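Local coordinates for protein botulinum neurotoxin type C1 (Clostridium botulinum, PDB 3N7K) that probably binds gangliosides such as GD1b on nerve cells through this receptor-binding domain of the neurotoxin heavy chain, at residues 94-99 against 179-184; 250-255 against 413-418; 364-369 against 378-383. All blocks are in the same frame, centred on the assembly; numbering follows the deposited sequence.

Contact 1 (94-99 against 179-184)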
loop_
_atom_site.group_PDB
_atom_site.type_symbol
_atom_site.label_atom_id
_atom_site.label_comp_id
_atom_site.label_asym_id
_atom_site.label_seq_id
_atom_site.Cartn_x
_atom_site.Cartn_y
_atom_site.Cartn_z
ATOM N N ILE A 94 1.234 12.341 -14.805
ATOM C CA ILE A 94 2.601 12.750 -15.111
ATOM C C ILE A 94 2.583 12.931 -16.626
ATOM O O ILE A 94 2.223 12.003 -17.353
ATOM C CB ILE A 94 3.684 11.686 -14.709
ATOM C CG1 ILE A 94 3.919 11.685 -13.193
ATOM C CG2 ILE A 94 5.016 12.030 -15.360
ATOM C CD1 ILE A 94 2.892 10.921 -12.398
ATOM N N ASP A 95 2.950 14.117 -17.106
ATOM C CA ASP A 95 2.926 14.359 -18.546
ATOM C C ASP A 95 4.206 14.919 -19.166
ATOM O O ASP A 95 4.732 15.943 -18.721
ATOM C CB ASP A 95 1.762 15.292 -18.885
ATOM C CG ASP A 95 1.510 15.384 -20.377
ATOM O OD1 ASP A 95 0.952 14.414 -20.940
ATOM O OD2 ASP A 95 1.884 16.422 -20.981
ATOM N N SER A 96 4.697 14.250 -20.206
ATOM C CA SER A 96 5.892 14.709 -20.901
ATOM C C SER A 96 5.674 14.702 -22.428
ATOM O O SER A 96 6.403 14.052 -23.185
ATOM C CB SER A 96 7.089 13.842 -20.527
ATOM O OG SER A 96 8.291 14.398 -21.024
ATOM N N VAL A 97 4.648 15.428 -22.860
ATOM C CA VAL A 97 4.302 15.566 -24.270
ATOM C C VAL A 97 4.294 17.067 -24.607
ATOM O O VAL A 97 3.392 17.796 -24.199
ATOM C CB VAL A 97 2.917 14.959 -24.553
ATOM C CG1 VAL A 97 2.462 15.314 -25.948
ATOM C CG2 VAL A 97 2.977 13.462 -24.390
ATOM N N LYS A 98 5.314 17.512 -25.341
ATOM C CA LYS A 98 5.476 18.917 -25.730
ATOM C C LYS A 98 4.425 19.393 -26.715
ATOM O O LYS A 98 3.699 20.359 -26.453
ATOM C CB LYS A 98 6.876 19.147 -26.323
ATOM C CG LYS A 98 7.060 20.482 -27.049
ATOM C CD LYS A 98 6.736 21.700 -26.178
ATOM C CE LYS A 98 6.876 22.992 -26.994
ATOM N NZ LYS A 98 6.499 24.223 -26.247
ATOM N N ASN A 99 4.355 18.734 -27.862
ATOM C CA ASN A 99 3.365 19.099 -28.867
ATOM C C ASN A 99 2.334 17.968 -28.913
ATOM O O ASN A 99 1.308 18.015 -28.217
ATOM C CB ASN A 99 4.040 19.271 -30.228
ATOM C CG ASN A 99 4.859 18.066 -30.616
ATOM O OD1 ASN A 99 5.868 17.748 -29.968
ATOM N ND2 ASN A 99 4.424 17.368 -31.666
ATOM N N LYS A 179 11.637 17.390 -23.011
ATOM C CA LYS A 179 12.517 17.548 -21.858
ATOM C C LYS A 179 11.699 17.996 -20.641
ATOM O O LYS A 179 12.197 18.039 -19.514
ATOM C CB LYS A 179 13.602 18.586 -22.163
ATOM C CG LYS A 179 13.084 20.003 -22.325
ATOM C CD LYS A 179 14.235 20.970 -22.493
ATOM C CE LYS A 179 13.748 22.413 -22.571
ATOM N NZ LYS A 179 14.881 23.394 -22.638
ATOM N N THR A 180 10.438 18.337 -20.881
ATOM C CA THR A 180 9.569 18.769 -19.807
ATOM C C THR A 180 8.637 17.660 -19.324
ATOM O O THR A 180 7.978 16.975 -20.114
ATOM C CB THR A 180 8.736 19.992 -20.237
ATOM O OG1 THR A 180 9.598 21.133 -20.347
ATOM C CG2 THR A 180 7.634 20.278 -19.229
ATOM N N ILE A 181 8.620 17.484 -18.008
ATOM C CA ILE A 181 7.773 16.504 -17.352
ATOM C C ILE A 181 6.952 17.357 -16.388
ATOM O O ILE A 181 7.525 18.028 -15.522
ATOM C CB ILE A 181 8.602 15.507 -16.527
ATOM C CG1 ILE A 181 9.718 14.915 -17.386
ATOM C CG2 ILE A 181 7.697 14.421 -15.967
ATOM C CD1 ILE A 181 10.647 14.003 -16.625
ATOM N N THR A 182 5.627 17.350 -16.540
ATOM C CA THR A 182 4.761 18.150 -15.674
ATOM C C THR A 182 3.872 17.304 -14.773
ATOM O O THR A 182 2.978 16.602 -15.248
ATOM C CB THR A 182 3.832 19.099 -16.491
ATOM O OG1 THR A 182 4.612 19.947 -17.342
ATOM C CG2 THR A 182 3.025 19.976 -15.560
ATOM N N PHE A 183 4.126 17.373 -13.472
ATOM C CA PHE A 183 3.324 16.647 -12.495
ATOM C C PHE A 183 2.128 17.526 -12.155
ATOM O O PHE A 183 2.293 18.681 -11.782
ATOM C CB PHE A 183 4.127 16.388 -11.218
ATOM C CG PHE A 183 5.285 15.451 -11.406
ATOM C CD1 PHE A 183 5.267 14.179 -10.837
ATOM C CD2 PHE A 183 6.388 15.830 -12.162
ATOM C CE1 PHE A 183 6.325 13.299 -11.019
ATOM C CE2 PHE A 183 7.451 14.961 -12.353
ATOM C CZ PHE A 183 7.418 13.689 -11.779
ATOM N N GLU A 184 0.929 16.976 -12.287
ATOM C CA GLU A 184 -0.293 17.708 -11.991
ATOM C C GLU A 184 -1.505 16.856 -12.372
ATOM O O GLU A 184 -1.535 16.262 -13.445
ATOM C CB GLU A 184 -0.309 19.030 -12.767
ATOM C CG GLU A 184 -1.614 19.805 -12.672
ATOM C CD GLU A 184 -1.640 21.011 -13.604
ATOM O OE1 GLU A 184 -1.333 20.821 -14.809
ATOM O OE2 GLU A 184 -1.973 22.139 -13.136
HETATM O O HOH W 1 4.923 18.510 -19.657
#
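Within the jelly-roll-like beta sandwich of the N-terminal receptor-binding region, Asp-95 and Thr-182 face each other as an antiparallel hydrogen-bonded pair, where the chain has just turned a corner at Ile-94 and runs beside strand 180-187. Thr-182 N donates to Asp-95 O at 2.7 Å in a nearly straight bond (169°), and Asp-95 N returns a longer one to Thr-182 O, 3.1 Å, reaching that oxygen from above its carbonyl plane. A water lies 2.7 Å from Asp-95 O and donates to it, so this carbonyl accepts twice; the same water is hydrogen-bonded to Thr-182 OG1, which gives a hydroxyl-bearing residue an evident use on this partly exposed face. The carboxylate of Asp-95 looks elsewhere, with OD1 held by Ser-104 OG of the adjoining strand 102-107.

One residue on, a side chain takes over from the backbone: Ser-96 OG donates to Thr-180 O at 2.8 Å. Its hydroxyl stands anti to the backbone N (chi1 -171°), which swings it across to the other strand; a small polar residue suits this buried spot.

The face bearing Ile-94, Ile-181 and Phe-183 is apolar. The two isoleucines lie side by side, CG2 of Ile-94 on CG2 of Ile-181 at 3.6 Å, while Ile-94 CG1 meets Phe-183 CE1 at 3.6 Å. Phe-208 of strand 202-211 packs edge-to-face with Phe-183, carrying this hydrophobic layer to the second sheet. A polar, partly exposed face backed by an apolar, buried one is the division expected of a strand pair in a lectin-like beta sandwich.

Contact 2 (250-255 against 413-418)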
loop_
_atom_site.group_PDB
_atom_site.type_symbol
_atom_site.label_atom_id
_atom_site.label_comp_id
_atom_site.label_asym_id
_atom_site.label_seq_id
_atom_site.Cartn_x
_atom_site.Cartn_y
_atom_site.Cartn_z
ATOM N N VAL A 250 -8.128 -5.955 10.068
ATOM C CA VAL A 250 -8.859 -6.852 9.175
ATOM C C VAL A 250 -8.037 -8.076 8.787
ATOM O O VAL A 250 -6.830 -8.117 9.007
ATOM C CB VAL A 250 -9.280 -6.124 7.883
ATOM C CG1 VAL A 250 -9.964 -4.819 8.229
ATOM C CG2 VAL A 250 -8.070 -5.880 7.003
ATOM N N ASN A 251 -8.691 -9.084 8.228
ATOM C CA ASN A 251 -7.964 -10.275 7.815
ATOM C C ASN A 251 -8.070 -10.380 6.312
ATOM O O ASN A 251 -9.158 -10.559 5.778
ATOM C CB ASN A 251 -8.540 -11.543 8.464
ATOM C CG ASN A 251 -7.767 -12.805 8.069
ATOM O OD1 ASN A 251 -7.998 -13.381 7.012
ATOM N ND2 ASN A 251 -6.835 -13.222 8.916
ATOM N N ILE A 252 -6.937 -10.263 5.633
ATOM C CA ILE A 252 -6.906 -10.349 4.180
ATOM C C ILE A 252 -7.921 -11.336 3.576
ATOM O O ILE A 252 -8.549 -11.020 2.562
ATOM C CB ILE A 252 -5.460 -10.662 3.699
ATOM C CG1 ILE A 252 -4.756 -9.352 3.322
ATOM C CG2 ILE A 252 -5.473 -11.590 2.494
ATOM C CD1 ILE A 252 -4.813 -8.271 4.383
ATOM N N ASP A 253 -8.088 -12.509 4.198
ATOM C CA ASP A 253 -9.039 -13.516 3.719
ATOM C C ASP A 253 -10.492 -13.065 3.775
ATOM O O ASP A 253 -11.330 -13.553 3.015
ATOM C CB ASP A 253 -8.910 -14.809 4.516
ATOM C CG ASP A 253 -7.894 -15.758 3.919
ATOM O OD1 ASP A 253 -7.647 -15.658 2.700
ATOM O OD2 ASP A 253 -7.355 -16.616 4.652
ATOM N N TYR A 254 -10.787 -12.140 4.681
ATOM C CA TYR A 254 -12.133 -11.612 4.851
ATOM C C TYR A 254 -12.123 -10.091 4.983
ATOM O O TYR A 254 -12.202 -9.570 6.092
ATOM C CB TYR A 254 -12.769 -12.187 6.113
ATOM C CG TYR A 254 -12.912 -13.683 6.115
ATOM C CD1 TYR A 254 -11.820 -14.511 6.380
ATOM C CD2 TYR A 254 -14.149 -14.278 5.829
ATOM C CE1 TYR A 254 -11.959 -15.900 6.355
ATOM C CE2 TYR A 254 -14.301 -15.656 5.801
ATOM C CZ TYR A 254 -13.207 -16.462 6.064
ATOM O OH TYR A 254 -13.363 -17.829 6.043
ATOM N N LEU A 255 -12.027 -9.367 3.877
ATOM C CA LEU A 255 -12.029 -7.918 3.985
ATOM C C LEU A 255 -13.464 -7.418 4.002
ATOM O O LEU A 255 -13.729 -6.254 4.304
ATOM C CB LEU A 255 -11.274 -7.292 2.820
ATOM C CG LEU A 255 -9.774 -7.564 2.731
ATOM C CD1 LEU A 255 -9.241 -6.824 1.522
ATOM C CD2 LEU A 255 -9.052 -7.114 4.006
ATOM N N GLU A 413 2.140 -20.072 5.441
ATOM C CA GLU A 413 1.885 -19.793 4.042
ATOM C C GLU A 413 0.429 -19.430 3.751
ATOM O O GLU A 413 0.057 -19.236 2.597
ATOM C CB GLU A 413 2.316 -21.004 3.214
ATOM C CG GLU A 413 3.713 -21.494 3.591
ATOM C CD GLU A 413 4.788 -20.418 3.402
ATOM O OE1 GLU A 413 5.757 -20.378 4.204
ATOM O OE2 GLU A 413 4.670 -19.615 2.445
ATOM N N SER A 414 -0.388 -19.316 4.795
ATOM C CA SER A 414 -1.802 -18.995 4.615
ATOM C C SER A 414 -2.191 -17.536 4.788
ATOM O O SER A 414 -1.953 -16.936 5.833
ATOM C CB SER A 414 -2.663 -19.815 5.566
ATOM O OG SER A 414 -3.988 -19.311 5.559
ATOM N N THR A 415 -2.820 -16.985 3.762
ATOM C CA THR A 415 -3.277 -15.608 3.780
ATOM C C THR A 415 -4.276 -15.369 4.928
ATOM O O THR A 415 -4.666 -14.232 5.196
ATOM C CB THR A 415 -3.932 -15.253 2.432
ATOM O OG1 THR A 415 -5.168 -15.962 2.292
ATOM C CG2 THR A 415 -3.020 -15.674 1.284
ATOM N N SER A 416 -4.672 -16.446 5.609
ATOM C CA SER A 416 -5.610 -16.349 6.727
ATOM C C SER A 416 -4.903 -15.849 7.973
ATOM O O SER A 416 -5.539 -15.550 8.978
ATOM C CB SER A 416 -6.221 -17.712 7.042
ATOM O OG SER A 416 -5.343 -18.490 7.846
ATOM N N THR A 417 -3.580 -15.785 7.903
ATOM C CA THR A 417 -2.764 -15.334 9.023
ATOM C C THR A 417 -2.277 -13.918 8.718
ATOM O O THR A 417 -1.555 -13.308 9.515
ATOM C CB THR A 417 -1.537 -16.258 9.225
ATOM O OG1 THR A 417 -0.649 -16.136 8.109
ATOM C CG2 THR A 417 -1.973 -17.711 9.320
ATOM N N HIS A 418 -2.681 -13.410 7.555
ATOM C CA HIS A 418 -2.313 -12.069 7.100
ATOM C C HIS A 418 -3.312 -11.047 7.627
ATOM O O HIS A 418 -4.478 -11.048 7.236
ATOM C CB HIS A 418 -2.281 -12.033 5.565
ATOM C CG HIS A 418 -1.185 -12.863 4.964
ATOM N ND1 HIS A 418 -0.529 -13.857 5.664
ATOM C CD2 HIS A 418 -0.632 -12.850 3.729
ATOM C CE1 HIS A 418 0.379 -14.417 4.886
ATOM N NE2 HIS A 418 0.336 -13.824 3.707
#
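Ile-252 and His-418 meet in the tightly packed half of this contact, where the end of strand 246-251 runs into a beta turn beside the loop leading to strand 419-423. Ile-252 N donates to His-418 O at 3.0 Å, and Ile-252 CB sits 3.9 Å from His-418 CB. The branched side chain of Ile-252 points toward the loop; the side chains of Ile-252 and Thr-415 cross at about a right angle, with Ile-252 CG2 4.0 Å from Thr-415 CB. Tyr-361 and Ala-363 of strand 361-369 also touch Ile-252. The imidazole of His-418 is covered within its own loop, with Thr-415 CA 3.6 Å above the ring plane and over its centre; a flat ring suits a place where backbone packs on its face.

Asn-251 works on both segments. A chi1 of -179° extends its amide away from its own backbone N and over to the loop, where ND2 donates to Ser-416 O at 2.7 Å, with the acceptor close to the amide plane. OD1 meanwhile accepts from Asp-253 N at 2.9 Å, closing an Asx turn inside the type I turn 251-254. Asparagine fits because one flat group offers both a donor and an acceptor.

The other side is looser and partly exposed, made of the polar ends of Asp-253 and Thr-415. The model makes Thr-415 OG1 a donor to Asp-253 OD1, but at 2.5 Å, too short to trust, and the carboxylate sits too close to Ser-416, so its exact placement is doubtful. Within the loop, Ser-414 O accepts from both the backbone N and OG1 of Thr-417, which keeps the loop compact. The whole is a turn at a strand end, stabilised by an Asx turn and held to the loop that leads into strand 419-423, in the beta-trefoil fold of the C-terminal receptor-binding region.

Contact 3 (364-369 against 378-383)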
loop_
_atom_site.group_PDB
_atom_site.type_symbol
_atom_site.label_atom_id
_atom_site.label_comp_id
_atom_site.label_asym_id
_atom_site.label_seq_id
_atom_site.Cartn_x
_atom_site.Cartn_y
_atom_site.Cartn_z
ATOM N N SER A 364 0.498 -8.176 7.850
ATOM C CA SER A 364 1.488 -8.583 8.838
ATOM C C SER A 364 1.139 -9.944 9.418
ATOM O O SER A 364 0.127 -10.542 9.063
ATOM C CB SER A 364 1.563 -7.552 9.978
ATOM O OG SER A 364 0.390 -7.551 10.786
ATOM N N GLN A 365 1.997 -10.436 10.300
ATOM C CA GLN A 365 1.752 -11.705 10.958
ATOM C C GLN A 365 1.930 -11.496 12.453
ATOM O O GLN A 365 2.929 -10.931 12.900
ATOM C CB GLN A 365 2.694 -12.781 10.421
ATOM C CG GLN A 365 2.041 -13.617 9.324
ATOM C CD GLN A 365 3.025 -14.353 8.429
ATOM O OE1 GLN A 365 2.640 -15.279 7.719
ATOM N NE2 GLN A 365 4.292 -13.932 8.441
ATOM N N ILE A 366 0.936 -11.924 13.223
ATOM C CA ILE A 366 0.980 -11.759 14.666
ATOM C C ILE A 366 1.192 -13.104 15.325
ATOM O O ILE A 366 0.429 -14.050 15.103
ATOM C CB ILE A 366 -0.332 -11.182 15.214
ATOM C CG1 ILE A 366 -1.049 -10.349 14.139
ATOM C CG2 ILE A 366 -0.027 -10.401 16.499
ATOM C CD1 ILE A 366 -0.567 -8.960 13.970
ATOM N N PHE A 367 2.219 -13.176 16.158
ATOM C CA PHE A 367 2.544 -14.419 16.833
ATOM C C PHE A 367 2.367 -14.294 18.331
ATOM O O PHE A 367 2.482 -13.207 18.881
ATOM C CB PHE A 367 3.979 -14.801 16.515
ATOM C CG PHE A 367 4.240 -14.965 15.058
ATOM C CD1 PHE A 367 4.244 -16.224 14.479
ATOM C CD2 PHE A 367 4.446 -13.851 14.254
ATOM C CE1 PHE A 367 4.452 -16.376 13.111
ATOM C CE2 PHE A 367 4.652 -13.986 12.883
ATOM C CZ PHE A 367 4.655 -15.251 12.311
ATOM N N LYS A 368 2.078 -15.412 18.983
ATOM C CA LYS A 368 1.900 -15.418 20.424
ATOM C C LYS A 368 3.262 -15.697 21.061
ATOM O O LYS A 368 3.870 -16.743 20.825
ATOM C CB LYS A 368 0.877 -16.496 20.822
ATOM C CG LYS A 368 0.491 -16.495 22.301
ATOM C CD LYS A 368 -0.436 -15.345 22.660
ATOM C CE LYS A 368 -0.376 -15.041 24.150
ATOM N NZ LYS A 368 0.884 -14.339 24.522
ATOM N N SER A 369 3.747 -14.747 21.853
ATOM C CA SER A 369 5.037 -14.904 22.513
ATOM C C SER A 369 4.983 -14.572 24.000
ATOM O O SER A 369 3.941 -14.185 24.536
ATOM C CB SER A 369 6.087 -14.010 21.847
ATOM O OG SER A 369 5.819 -12.635 22.062
ATOM N N GLY A 378 2.677 -19.870 18.821
ATOM C CA GLY A 378 1.744 -20.044 17.720
ATOM C C GLY A 378 1.586 -18.819 16.839
ATOM O O GLY A 378 2.360 -17.864 16.960
ATOM N N ILE A 379 0.581 -18.849 15.959
ATOM C CA ILE A 379 0.305 -17.745 15.039
ATOM C C ILE A 379 -1.194 -17.401 15.023
ATOM O O ILE A 379 -2.026 -18.236 15.361
ATOM C CB ILE A 379 0.781 -18.118 13.615
ATOM C CG1 ILE A 379 0.677 -16.911 12.680
ATOM C CG2 ILE A 379 -0.019 -19.313 13.106
ATOM C CD1 ILE A 379 1.483 -17.052 11.405
ATOM N N CYS A 380 -1.531 -16.172 14.632
ATOM C CA CYS A 380 -2.928 -15.719 14.588
ATOM C C CYS A 380 -3.643 -16.059 13.303
ATOM O O CYS A 380 -3.133 -15.824 12.213
ATOM C CB CYS A 380 -3.011 -14.213 14.798
ATOM S SG CYS A 380 -2.654 -13.722 16.477
ATOM N N SER A 381 -4.851 -16.580 13.434
ATOM C CA SER A 381 -5.607 -16.967 12.263
ATOM C C SER A 381 -7.067 -16.527 12.373
ATOM O O SER A 381 -7.399 -15.530 13.020
ATOM C CB SER A 381 -5.506 -18.486 12.098
ATOM O OG SER A 381 -5.803 -18.901 10.781
ATOM N N ILE A 382 -7.941 -17.296 11.751
ATOM C CA ILE A 382 -9.347 -16.979 11.765
ATOM C C ILE A 382 -10.106 -18.187 11.208
ATOM O O ILE A 382 -9.604 -18.905 10.337
ATOM C CB ILE A 382 -9.603 -15.738 10.896
ATOM C CG1 ILE A 382 -11.034 -15.247 11.069
ATOM C CG2 ILE A 382 -9.359 -16.075 9.448
ATOM C CD1 ILE A 382 -11.381 -14.055 10.183
ATOM N N GLY A 383 -11.308 -18.413 11.723
ATOM C CA GLY A 383 -12.109 -19.527 11.265
ATOM C C GLY A 383 -13.466 -19.444 11.910
ATOM O O GLY A 383 -13.691 -18.595 12.774
#
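Phe-367 and Ile-379 lie side by side on one face of the sheet, as a non-hydrogen-bonded antiparallel pair whose CA atoms are 4.4 Å apart. Ile-379 CD1 comes to 3.5 Å from Phe-367 CE1, and CG1 of the same isoleucine makes an off-centre CH-pi contact, 4.3 Å from the ring centroid. The first torsion of Ile-379, -172°, turns CG1 away from the backbone N and sends the longer branch along the ring. An aromatic beside a beta-branched residue gives this face a broad apolar surface. The aromatic side chain also borders the backbone: Gly-378 O lies at the ring's edge, near its plane, 3.5 Å from Phe-367 CD1.

Backbone bonds sit to either side of this pair. Cys-380 N donates to Ile-366 O at 2.9 Å, nearly in line with the carbonyl; the bond from Lys-368 N to Gly-378 O is longer, 3.2 Å, and reaches the oxygen from well above the carbonyl plane. The strands are the two arms of the hairpin 361-369/376-387 in the beta-trefoil region, and over the short segments 364-369 and 378-383 their directions differ by 132°, well short of strict antiparallel.

Cys-380 turns its sulfur to Ile-366, with SG 3.7 Å from Ile-366 CB. Phe-351 and Val-403 of neighbouring strands also touch Cys-380; cysteine, compact and only weakly polar, fits among these apolar neighbours. Lys-368 leads its ammonium away from the hairpin partner, where NZ is hydrogen-bonded to the carbonyls of Ile-350 and Asp-347 and makes a cation-pi contact with Phe-351. Around the central pair, Tyr-408 and Leu-412 pack on Ile-379, and Gln-354 of strand 351-358 touches Phe-367.

Contacts 2 and 3 belong together and contact 1 stands apart. The centres of contacts 2 and 3 are about 10 Å apart in the C-terminal receptor-binding region, and they touch: Ser-416 OG lies 3.0 Å from Ser-381 OG, a probable hydrogen bond, and Thr-417 CB packs 3.4 Å from Cys-380 O. Along the chain, the hairpin of contact 3 falls between the two segments of contact 2, so the loop 413-418 meets both the turn at 250-255 and the hairpin. Contact 1 lies in the N-terminal sandwich, across the chain's centre, with its centre about 41 Å from that of contact 2 and about 47 Å from that of contact 3.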